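Long-range contact in ferric-siderophore receptor protein (Streptomyces coelicolor, PDB 2X4L), which probably binds ferric siderophores outside the cell membrane and delivers them for uptake, as a member of the bacterial solute-binding protein 8 family: residues 147-160 and 298-310. Residues are numbered along the deposited sequence; the frame is centred on the assembly and turned at random.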
loop_
_atom_site.group_PDB
_atom_site.type_symbol
_atom_site.label_atom_id
_atom_site.label_comp_id
_atom_site.label_asym_id
_atom_site.label_seq_id
_atom_site.Cartn_x
_atom_site.Cartn_y
_atom_site.Cartn_z
ATOM N N VAL A 147 6.976 -5.696 -2.348
ATOM C CA VAL A 147 5.743 -5.876 -1.577
ATOM C C VAL A 147 4.938 -7.083 -2.150
ATOM O O VAL A 147 3.656 -7.022 -2.211
ATOM C CB VAL A 147 4.883 -4.595 -1.537
ATOM C CG1 VAL A 147 5.592 -3.508 -0.774
ATOM C CG2 VAL A 147 4.557 -4.091 -2.969
ATOM N N PHE A 148 5.677 -8.109 -2.532
ATOM C CA PHE A 148 5.107 -9.379 -3.087
ATOM C C PHE A 148 5.335 -10.538 -2.111
ATOM O O PHE A 148 6.489 -10.834 -1.817
ATOM C CB PHE A 148 5.776 -9.723 -4.453
ATOM C CG PHE A 148 5.232 -10.986 -5.091
ATOM C CD1 PHE A 148 3.850 -11.241 -5.304
ATOM C CD2 PHE A 148 6.134 -11.944 -5.509
ATOM C CE1 PHE A 148 3.438 -12.432 -5.892
ATOM C CE2 PHE A 148 5.723 -13.124 -6.060
ATOM C CZ PHE A 148 4.391 -13.390 -6.254
ATOM N N ASP A 149 4.258 -11.203 -1.669
ATOM C CA ASP A 149 4.449 -12.593 -1.149
ATOM C C ASP A 149 5.363 -12.556 0.069
ATOM O O ASP A 149 6.335 -13.351 0.223
ATOM C CB ASP A 149 4.981 -13.532 -2.249
ATOM C CG ASP A 149 4.693 -15.002 -1.953
ATOM O OD1 ASP A 149 3.925 -15.360 -1.058
ATOM O OD2 ASP A 149 5.341 -15.848 -2.661
ATOM N N ARG A 150 5.055 -11.645 0.979
ATOM C CA ARG A 150 5.781 -11.520 2.246
ATOM C C ARG A 150 4.936 -10.691 3.223
ATOM O O ARG A 150 3.957 -10.079 2.802
ATOM C CB ARG A 150 7.139 -10.854 2.058
ATOM C CG ARG A 150 7.010 -9.407 1.534
ATOM C CD ARG A 150 8.333 -8.841 0.901
ATOM N NE ARG A 150 8.770 -9.681 -0.185
ATOM C CZ ARG A 150 10.060 -9.717 -0.577
ATOM N NH1 ARG A 150 10.983 -8.985 0.035
ATOM N NH2 ARG A 150 10.420 -10.517 -1.589
ATOM N N GLN A 151 5.315 -10.632 4.514
ATOM C CA GLN A 151 4.603 -9.833 5.445
ATOM C C GLN A 151 5.128 -8.440 5.485
ATOM O O GLN A 151 6.292 -8.189 5.232
ATOM C CB GLN A 151 4.722 -10.430 6.850
ATOM C CG GLN A 151 3.975 -11.789 6.939
ATOM C CD GLN A 151 4.135 -12.429 8.277
ATOM O OE1 GLN A 151 4.227 -11.771 9.307
ATOM N NE2 GLN A 151 4.057 -13.775 8.276
ATOM N N LEU A 152 4.224 -7.539 5.821
ATOM C CA LEU A 152 4.458 -6.103 5.857
ATOM C C LEU A 152 5.734 -5.662 6.596
ATOM O O LEU A 152 6.315 -4.716 6.266
ATOM C CB LEU A 152 3.250 -5.433 6.480
ATOM C CG LEU A 152 3.145 -3.932 6.582
ATOM C CD1 LEU A 152 3.214 -3.244 5.198
ATOM C CD2 LEU A 152 1.996 -3.424 7.421
ATOM N N THR A 153 6.090 -6.382 7.639
ATOM C CA THR A 153 7.234 -5.992 8.434
ATOM C C THR A 153 8.520 -6.021 7.591
ATOM O O THR A 153 9.408 -5.295 7.864
ATOM C CB THR A 153 7.362 -6.930 9.666
ATOM O OG1 THR A 153 7.143 -8.226 9.218
ATOM C CG2 THR A 153 6.321 -6.572 10.721
ATOM N N GLN A 154 8.530 -6.868 6.565
ATOM C CA GLN A 154 9.652 -6.976 5.643
ATOM C C GLN A 154 9.932 -5.644 4.958
ATOM O O GLN A 154 10.910 -4.971 5.283
ATOM C CB GLN A 154 9.384 -8.060 4.597
ATOM C CG GLN A 154 10.549 -8.312 3.653
ATOM C CD GLN A 154 10.904 -9.782 3.545
ATOM O OE1 GLN A 154 10.070 -10.653 3.794
ATOM N NE2 GLN A 154 12.146 -10.065 3.172
ATOM N N PRO A 155 9.081 -5.260 4.009
ATOM C CA PRO A 155 9.295 -3.993 3.309
ATOM C C PRO A 155 9.355 -2.796 4.236
ATOM O O PRO A 155 9.958 -1.830 3.867
ATOM C CB PRO A 155 8.108 -3.932 2.343
ATOM C CG PRO A 155 7.048 -4.838 2.955
ATOM C CD PRO A 155 7.893 -5.962 3.501
ATOM N N LEU A 156 8.723 -2.859 5.419
ATOM C CA LEU A 156 8.915 -1.725 6.379
ATOM C C LEU A 156 10.353 -1.600 6.824
ATOM O O LEU A 156 10.928 -0.507 6.868
ATOM C CB LEU A 156 8.007 -1.873 7.600
ATOM C CG LEU A 156 6.548 -1.495 7.311
ATOM C CD1 LEU A 156 5.663 -1.832 8.548
ATOM C CD2 LEU A 156 6.457 -0.014 7.113
ATOM N N GLN A 157 10.945 -2.719 7.173
ATOM C CA GLN A 157 12.318 -2.559 7.615
ATOM C C GLN A 157 13.231 -2.260 6.413
ATOM O O GLN A 157 14.172 -1.470 6.611
ATOM C CB GLN A 157 12.709 -3.706 8.420
ATOM C CG GLN A 157 12.776 -4.992 7.760
ATOM C CD GLN A 157 13.687 -5.893 8.577
ATOM O OE1 GLN A 157 13.216 -6.823 9.260
ATOM N NE2 GLN A 157 14.983 -5.574 8.578
ATOM N N ARG A 158 12.920 -2.785 5.202
ATOM C CA ARG A 158 13.773 -2.551 3.972
ATOM C C ARG A 158 13.703 -1.009 3.639
ATOM O O ARG A 158 14.698 -0.316 3.321
ATOM C CB ARG A 158 13.318 -3.379 2.765
ATOM C CG ARG A 158 13.525 -4.942 2.893
ATOM C CD ARG A 158 15.024 -5.270 2.889
ATOM N NE ARG A 158 15.519 -5.221 1.502
ATOM C CZ ARG A 158 16.625 -4.631 1.088
ATOM N NH1 ARG A 158 17.444 -3.943 1.923
ATOM N NH2 ARG A 158 16.912 -4.757 -0.190
ATOM N N MET A 159 12.487 -0.427 3.689
ATOM C CA MET A 159 12.311 1.022 3.457
ATOM C C MET A 159 13.005 1.893 4.520
ATOM O O MET A 159 13.543 2.977 4.215
ATOM C CB MET A 159 10.812 1.353 3.404
ATOM C CG MET A 159 10.516 2.835 2.941
ATOM S SD MET A 159 11.091 3.178 1.228
ATOM C CE MET A 159 9.784 2.362 0.335
ATOM N N TRP A 160 12.953 1.441 5.790
ATOM C CA TRP A 160 13.699 2.098 6.846
ATOM C C TRP A 160 15.192 2.107 6.558
ATOM O O TRP A 160 15.854 3.167 6.682
ATOM C CB TRP A 160 13.359 1.370 8.121
ATOM C CG TRP A 160 14.177 1.616 9.307
ATOM C CD1 TRP A 160 15.509 1.372 9.460
ATOM C CD2 TRP A 160 13.695 2.026 10.575
ATOM N NE1 TRP A 160 15.918 1.727 10.696
ATOM C CE2 TRP A 160 14.817 2.096 11.431
ATOM C CE3 TRP A 160 12.442 2.412 11.055
ATOM C CZ2 TRP A 160 14.731 2.509 12.764
ATOM C CZ3 TRP A 160 12.332 2.793 12.387
ATOM C CH2 TRP A 160 13.490 2.844 13.235
ATOM N N PRO A 298 -4.351 -1.423 0.151
ATOM C CA PRO A 298 -3.613 -2.543 -0.451
ATOM C C PRO A 298 -2.204 -2.129 -0.876
ATOM O O PRO A 298 -1.402 -2.976 -1.145
ATOM C CB PRO A 298 -4.459 -2.943 -1.695
ATOM C CG PRO A 298 -5.822 -2.331 -1.350
ATOM C CD PRO A 298 -5.492 -0.995 -0.666
ATOM N N GLU A 299 -1.943 -0.816 -0.928
ATOM C CA GLU A 299 -0.545 -0.303 -1.126
ATOM C C GLU A 299 -0.181 0.488 0.129
ATOM O O GLU A 299 -0.229 1.740 0.129
ATOM C CB GLU A 299 -0.471 0.619 -2.319
ATOM C CG GLU A 299 -0.741 -0.190 -3.625
ATOM C CD GLU A 299 -0.470 0.629 -4.857
ATOM O OE1 GLU A 299 0.590 1.280 -4.950
ATOM O OE2 GLU A 299 -1.369 0.665 -5.750
ATOM N N PRO A 300 0.154 -0.164 1.235
ATOM C CA PRO A 300 0.602 0.591 2.420
ATOM C C PRO A 300 1.733 1.515 2.017
ATOM O O PRO A 300 2.578 1.196 1.145
ATOM C CB PRO A 300 1.149 -0.510 3.365
ATOM C CG PRO A 300 0.283 -1.721 2.967
ATOM C CD PRO A 300 0.194 -1.643 1.453
ATOM N N ILE A 301 1.740 2.692 2.651
ATOM C CA ILE A 301 2.893 3.596 2.589
ATOM C C ILE A 301 3.849 3.024 3.605
ATOM O O ILE A 301 3.550 2.869 4.796
ATOM C CB ILE A 301 2.474 5.005 2.995
ATOM C CG1 ILE A 301 1.447 5.590 1.998
ATOM C CG2 ILE A 301 3.704 5.870 3.182
ATOM C CD1 ILE A 301 0.689 6.840 2.589
ATOM N N LEU A 302 5.034 2.686 3.118
ATOM C CA LEU A 302 6.001 1.879 3.889
ATOM C C LEU A 302 6.829 2.689 4.951
ATOM O O LEU A 302 8.062 2.629 4.966
ATOM C CB LEU A 302 6.850 1.099 2.915
ATOM C CG LEU A 302 6.107 0.064 2.056
ATOM C CD1 LEU A 302 7.009 -0.438 0.937
ATOM C CD2 LEU A 302 5.588 -1.046 2.941
ATOM N N SER A 303 6.096 3.452 5.775
ATOM C CA SER A 303 6.642 4.018 7.003
ATOM C C SER A 303 5.872 3.445 8.175
ATOM O O SER A 303 4.721 3.094 8.073
ATOM C CB SER A 303 6.597 5.539 7.065
ATOM O OG SER A 303 5.257 5.952 7.078
ATOM N N TYR A 304 6.563 3.320 9.304
ATOM C CA TYR A 304 5.811 2.862 10.492
ATOM C C TYR A 304 4.677 3.797 10.806
ATOM O O TYR A 304 3.570 3.307 11.177
ATOM C CB TYR A 304 6.758 2.651 11.726
ATOM C CG TYR A 304 7.718 1.504 11.474
ATOM C CD1 TYR A 304 7.282 0.164 11.478
ATOM C CD2 TYR A 304 9.063 1.767 11.119
ATOM C CE1 TYR A 304 8.172 -0.904 11.178
ATOM C CE2 TYR A 304 9.927 0.720 10.835
ATOM C CZ TYR A 304 9.505 -0.582 10.920
ATOM O OH TYR A 304 10.351 -1.595 10.614
ATOM N N ASP A 305 4.862 5.087 10.611
ATOM C CA ASP A 305 3.860 6.059 10.889
ATOM C C ASP A 305 2.583 5.750 10.113
ATOM O O ASP A 305 1.472 5.892 10.627
ATOM C CB ASP A 305 4.425 7.423 10.476
ATOM C CG ASP A 305 3.498 8.444 10.684
ATOM O OD1 ASP A 305 3.692 9.227 11.607
ATOM O OD2 ASP A 305 2.482 8.374 9.991
ATOM N N LYS A 306 2.768 5.495 8.840
ATOM C CA LYS A 306 1.568 5.234 8.031
ATOM C C LYS A 306 1.006 3.846 8.058
ATOM O O LYS A 306 -0.120 3.589 7.607
ATOM C CB LYS A 306 1.844 5.626 6.570
ATOM C CG LYS A 306 2.104 7.092 6.351
ATOM C CD LYS A 306 0.898 7.946 6.654
ATOM C CE LYS A 306 1.235 9.462 6.559
ATOM N NZ LYS A 306 2.306 9.869 7.583
ATOM N N CYS A 307 1.753 2.914 8.634
ATOM C CA CYS A 307 1.192 1.549 8.791
ATOM C C CYS A 307 0.552 1.306 10.152
ATOM O O CYS A 307 -0.236 0.399 10.336
ATOM C CB CYS A 307 2.328 0.503 8.609
ATOM S SG CYS A 307 2.692 0.363 6.772
ATOM N N THR A 308 0.936 2.085 11.153
ATOM C CA THR A 308 0.320 2.018 12.491
ATOM C C THR A 308 -1.183 2.135 12.405
ATOM O O THR A 308 -1.946 1.321 12.990
ATOM C CB THR A 308 0.938 2.999 13.481
ATOM O OG1 THR A 308 2.310 2.659 13.616
ATOM C CG2 THR A 308 0.312 2.951 14.920
ATOM N N PRO A 309 -1.751 3.100 11.595
ATOM C CA PRO A 309 -3.210 3.194 11.555
ATOM C C PRO A 309 -3.858 1.974 10.913
ATOM O O PRO A 309 -5.013 1.648 11.152
ATOM C CB PRO A 309 -3.467 4.509 10.772
ATOM C CG PRO A 309 -2.269 5.283 10.951
ATOM C CD PRO A 309 -1.098 4.326 11.078
ATOM N N LEU A 310 -3.131 1.298 10.024
ATOM C CA LEU A 310 -3.734 0.154 9.383
ATOM C C LEU A 310 -4.007 -0.928 10.468
ATOM O O LEU A 310 -5.079 -1.578 10.440
ATOM C CB LEU A 310 -2.814 -0.449 8.309
ATOM C CG LEU A 310 -2.288 0.483 7.231
ATOM C CD1 LEU A 310 -1.425 -0.272 6.244
ATOM C CD2 LEU A 310 -3.490 1.234 6.538
HETATM O O HOH W 1 9.416 -3.813 10.415
HETATM O O HOH W 2 9.693 1.894 7.068
#
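Leu-302 pushes its isobutyl group into the apolar side of segment 147-160, where its two methyls divide the neighbours between them. CD1 meets Val-147 CG1 at 3.8 Å, whereas CD2 lies 3.9 Å from Leu-152 CD1; Pro-155 CB touches both. Met-159 crosses this leucine at about a right angle, its chain bent at both chi2 and chi3, which folds CE back to 4.0 Å from Leu-302 CD1. Leu-156 holds CG anti to its carbonyl carbon (chi1 -77°) and parts its branches, CD2 lying against the backbone of Leu-302 and 3.8 Å from Cys-307 SG, CD1 against the ring of Tyr-304. Leu-152 CD2 reaches the same sulfur. The two helices, 153-160 and 304-310, run nearly antiparallel (160°). The first follows the last strand of the parallel sheet, and the second comes back from the mixed sheet of the other lobe to pack against it; helix 173-195, which links the lobes as in this family of binding proteins, touches Leu-156 and Trp-160. No direct hydrogen bond joins the segments, but one water securely bridges them, donating to the carbonyls of Leu-156 and Leu-302, the latter at the centre of an inverse gamma turn. Another donates to Thr-153 O; its link to Tyr-304 OH is implausibly short and doubtful. The tyrosine ring has Leu-156 over one face. With an alanine at Tyr-304, CB and CD1 of Leu-156 would probably lose the surface they rest on, leaving a gap between the helices. Ser-303 OG caps the following helix by accepting from Lys-306 N, and also bonds to Asp-60.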